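Side-chain contact in phosphatidylinositol-specific phospholipase C1 (Streptomyces antibioticus, PDB 3H4X), which belongs to the phosphatidylinositol-specific phospholipase C enzymes and folds as a single chain around a curled, mainly parallel beta sheet: residues L61-N66 with W72-S77. Sequence-based numbering, arbitrary orientation.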
loop_
_atom_site.group_PDB
_atom_site.type_symbol
_atom_site.label_atom_id
_atom_site.label_comp_id
_atom_site.label_asym_id
_atom_site.label_seq_id
_atom_site.Cartn_x
_atom_site.Cartn_y
_atom_site.Cartn_z
ATOM N N LEU A 61 -3.362 1.595 5.995
ATOM C CA LEU A 61 -3.341 1.165 7.393
ATOM C C LEU A 61 -2.103 1.708 8.086
ATOM O O LEU A 61 -1.012 1.691 7.509
ATOM C CB LEU A 61 -3.264 -0.360 7.474
ATOM C CG LEU A 61 -4.373 -1.186 6.839
ATOM C CD1 LEU A 61 -4.095 -2.668 7.007
ATOM C CD2 LEU A 61 -5.709 -0.820 7.453
ATOM N N ASP A 62 -2.269 2.156 9.329
ATOM C CA ASP A 62 -1.156 2.604 10.169
ATOM C C ASP A 62 -0.858 1.542 11.223
ATOM O O ASP A 62 -1.733 1.207 12.026
ATOM C CB ASP A 62 -1.503 3.923 10.863
ATOM C CG ASP A 62 -1.614 5.089 9.898
ATOM O OD1 ASP A 62 -0.902 5.100 8.873
ATOM O OD2 ASP A 62 -2.410 6.008 10.170
ATOM N N LEU A 63 0.366 1.016 11.213
ATOM C CA LEU A 63 0.782 -0.031 12.146
ATOM C C LEU A 63 1.892 0.447 13.058
ATOM O O LEU A 63 2.737 1.254 12.669
ATOM C CB LEU A 63 1.292 -1.265 11.405
ATOM C CG LEU A 63 0.305 -2.033 10.537
ATOM C CD1 LEU A 63 0.956 -3.319 10.047
ATOM C CD2 LEU A 63 -0.992 -2.324 11.282
ATOM N N TRP A 64 1.905 -0.100 14.267
ATOM C CA TRP A 64 2.937 0.202 15.251
ATOM C C TRP A 64 3.606 -1.090 15.702
ATOM O O TRP A 64 2.924 -2.025 16.133
ATOM C CB TRP A 64 2.334 0.915 16.458
ATOM C CG TRP A 64 1.627 2.184 16.119
ATOM C CD1 TRP A 64 0.410 2.312 15.508
ATOM C CD2 TRP A 64 2.083 3.513 16.387
ATOM N NE1 TRP A 64 0.089 3.641 15.371
ATOM C CE2 TRP A 64 1.098 4.399 15.905
ATOM C CE3 TRP A 64 3.231 4.041 16.986
ATOM C CZ2 TRP A 64 1.226 5.782 16.007
ATOM C CZ3 TRP A 64 3.352 5.413 17.087
ATOM C CH2 TRP A 64 2.358 6.268 16.598
ATOM N N SER A 65 4.932 -1.137 15.608
ATOM C CA SER A 65 5.692 -2.334 15.962
ATOM C C SER A 65 6.433 -2.210 17.284
ATOM O O SER A 65 6.889 -3.214 17.829
ATOM C CB SER A 65 6.741 -2.656 14.893
ATOM O OG SER A 65 6.226 -2.609 13.581
ATOM N N ASN A 66 6.596 -0.983 17.771
ATOM C CA ASN A 66 7.441 -0.738 18.938
ATOM C C ASN A 66 6.668 -0.360 20.197
ATOM O O ASN A 66 7.249 0.105 21.183
ATOM C CB ASN A 66 8.525 0.288 18.610
ATOM C CG ASN A 66 9.634 -0.303 17.768
ATOM O OD1 ASN A 66 10.458 -1.074 18.262
ATOM N ND2 ASN A 66 9.653 0.037 16.482
ATOM N N TRP A 72 1.064 -6.224 16.424
ATOM C CA TRP A 72 1.196 -4.971 15.694
ATOM C C TRP A 72 -0.086 -4.189 15.913
ATOM O O TRP A 72 -1.178 -4.663 15.584
ATOM C CB TRP A 72 1.342 -5.217 14.195
ATOM C CG TRP A 72 2.737 -5.423 13.703
ATOM C CD1 TRP A 72 3.661 -4.463 13.410
ATOM C CD2 TRP A 72 3.352 -6.678 13.403
ATOM N NE1 TRP A 72 4.818 -5.049 12.958
ATOM C CE2 TRP A 72 4.656 -6.409 12.949
ATOM C CE3 TRP A 72 2.929 -8.009 13.487
ATOM C CZ2 TRP A 72 5.542 -7.422 12.573
ATOM C CZ3 TRP A 72 3.803 -9.007 13.118
ATOM C CH2 TRP A 72 5.097 -8.710 12.667
ATOM N N ARG A 73 0.036 -2.987 16.463
ATOM C CA ARG A 73 -1.142 -2.178 16.739
ATOM C C ARG A 73 -1.636 -1.488 15.481
ATOM O O ARG A 73 -0.839 -1.080 14.634
ATOM C CB ARG A 73 -0.833 -1.104 17.779
ATOM C CG ARG A 73 -0.004 -1.567 18.951
ATOM C CD ARG A 73 -0.737 -2.585 19.800
ATOM N NE ARG A 73 0.012 -2.811 21.032
ATOM C CZ ARG A 73 -0.104 -2.058 22.121
ATOM N NH1 ARG A 73 -0.965 -1.052 22.143
ATOM N NH2 ARG A 73 0.633 -2.316 23.192
ATOM N N VAL A 74 -2.951 -1.336 15.379
ATOM C CA VAL A 74 -3.553 -0.518 14.342
ATOM C C VAL A 74 -4.121 0.717 15.026
ATOM O O VAL A 74 -5.011 0.607 15.873
ATOM C CB VAL A 74 -4.687 -1.261 13.619
ATOM C CG1 VAL A 74 -5.322 -0.364 12.568
ATOM C CG2 VAL A 74 -4.161 -2.551 12.999
ATOM N N SER A 75 -3.592 1.888 14.686
ATOM C CA SER A 75 -3.988 3.121 15.354
ATOM C C SER A 75 -3.424 4.319 14.610
ATOM O O SER A 75 -2.292 4.279 14.126
ATOM C CB SER A 75 -3.464 3.129 16.797
ATOM O OG SER A 75 -3.977 4.223 17.549
ATOM N N HIS A 76 -4.205 5.389 14.529
ATOM C CA HIS A 76 -3.713 6.625 13.941
ATOM C C HIS A 76 -2.703 7.301 14.863
ATOM O O HIS A 76 -1.613 7.687 14.443
ATOM C CB HIS A 76 -4.865 7.584 13.656
ATOM C CG HIS A 76 -4.421 8.892 13.082
ATOM N ND1 HIS A 76 -4.335 9.116 11.725
ATOM C CD2 HIS A 76 -4.013 10.037 13.679
ATOM C CE1 HIS A 76 -3.907 10.347 11.511
ATOM N NE2 HIS A 76 -3.703 10.926 12.679
ATOM N N SER A 77 -3.082 7.445 16.129
ATOM C CA SER A 77 -2.254 8.117 17.115
ATOM C C SER A 77 -1.541 7.096 17.987
ATOM O O SER A 77 -1.787 5.887 17.878
ATOM C CB SER A 77 -3.116 9.060 17.956
ATOM O OG SER A 77 -3.660 10.082 17.138
HETATM O O HOH W 1 -1.128 8.053 11.667
#
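Trp64 NE1 donates to Ser75 O at 2.8 Å with an N-H...O angle of 168°, the acceptor lying in the indole plane but the donor standing above the carbonyl plane of Ser75. The bond links the end of strand 58-64 to the residue that follows strand 73-74 in a beta hairpin, whose first strand is itself part of the curled, mainly parallel sheet of the TIM-barrel-like fold of this family. Trp64 and Arg73 form its antiparallel hydrogen-bonded pair: Trp64 N reaches Arg73 O at 2.9 Å, and Arg73 N returns to Trp64 O. Past strand 73-74, Ser75 N adds only a weak bond to Asp62 O. Since CG of Trp64 sits beside its own backbone N (chi1 -58°), the indole swings along the second segment, bringing CZ2 to 3.5 Å from Ser77 O. The Ser77 carbonyl also accepts from Ser75 OG.

Asp62 OD2, hydrogen-bonded to Tyr40 OH, and His76 O share a water at 2.8 Å from each. At the other end, Trp72 NE1 lies 2.9 Å from Ser65 OG near the indole plane, but its N-H is aimed off the oxygen (122°), so the bond is weak; that hydroxyl is also hydrogen-bonded to Gly133 O. The side chain of Trp72 also touches Phe104 and helix 142-153. Leu63 and Val74, the non-hydrogen-bonded pair, share one sheet face, where Leu63 CD2 meets Val74 CG2 at 3.6 Å.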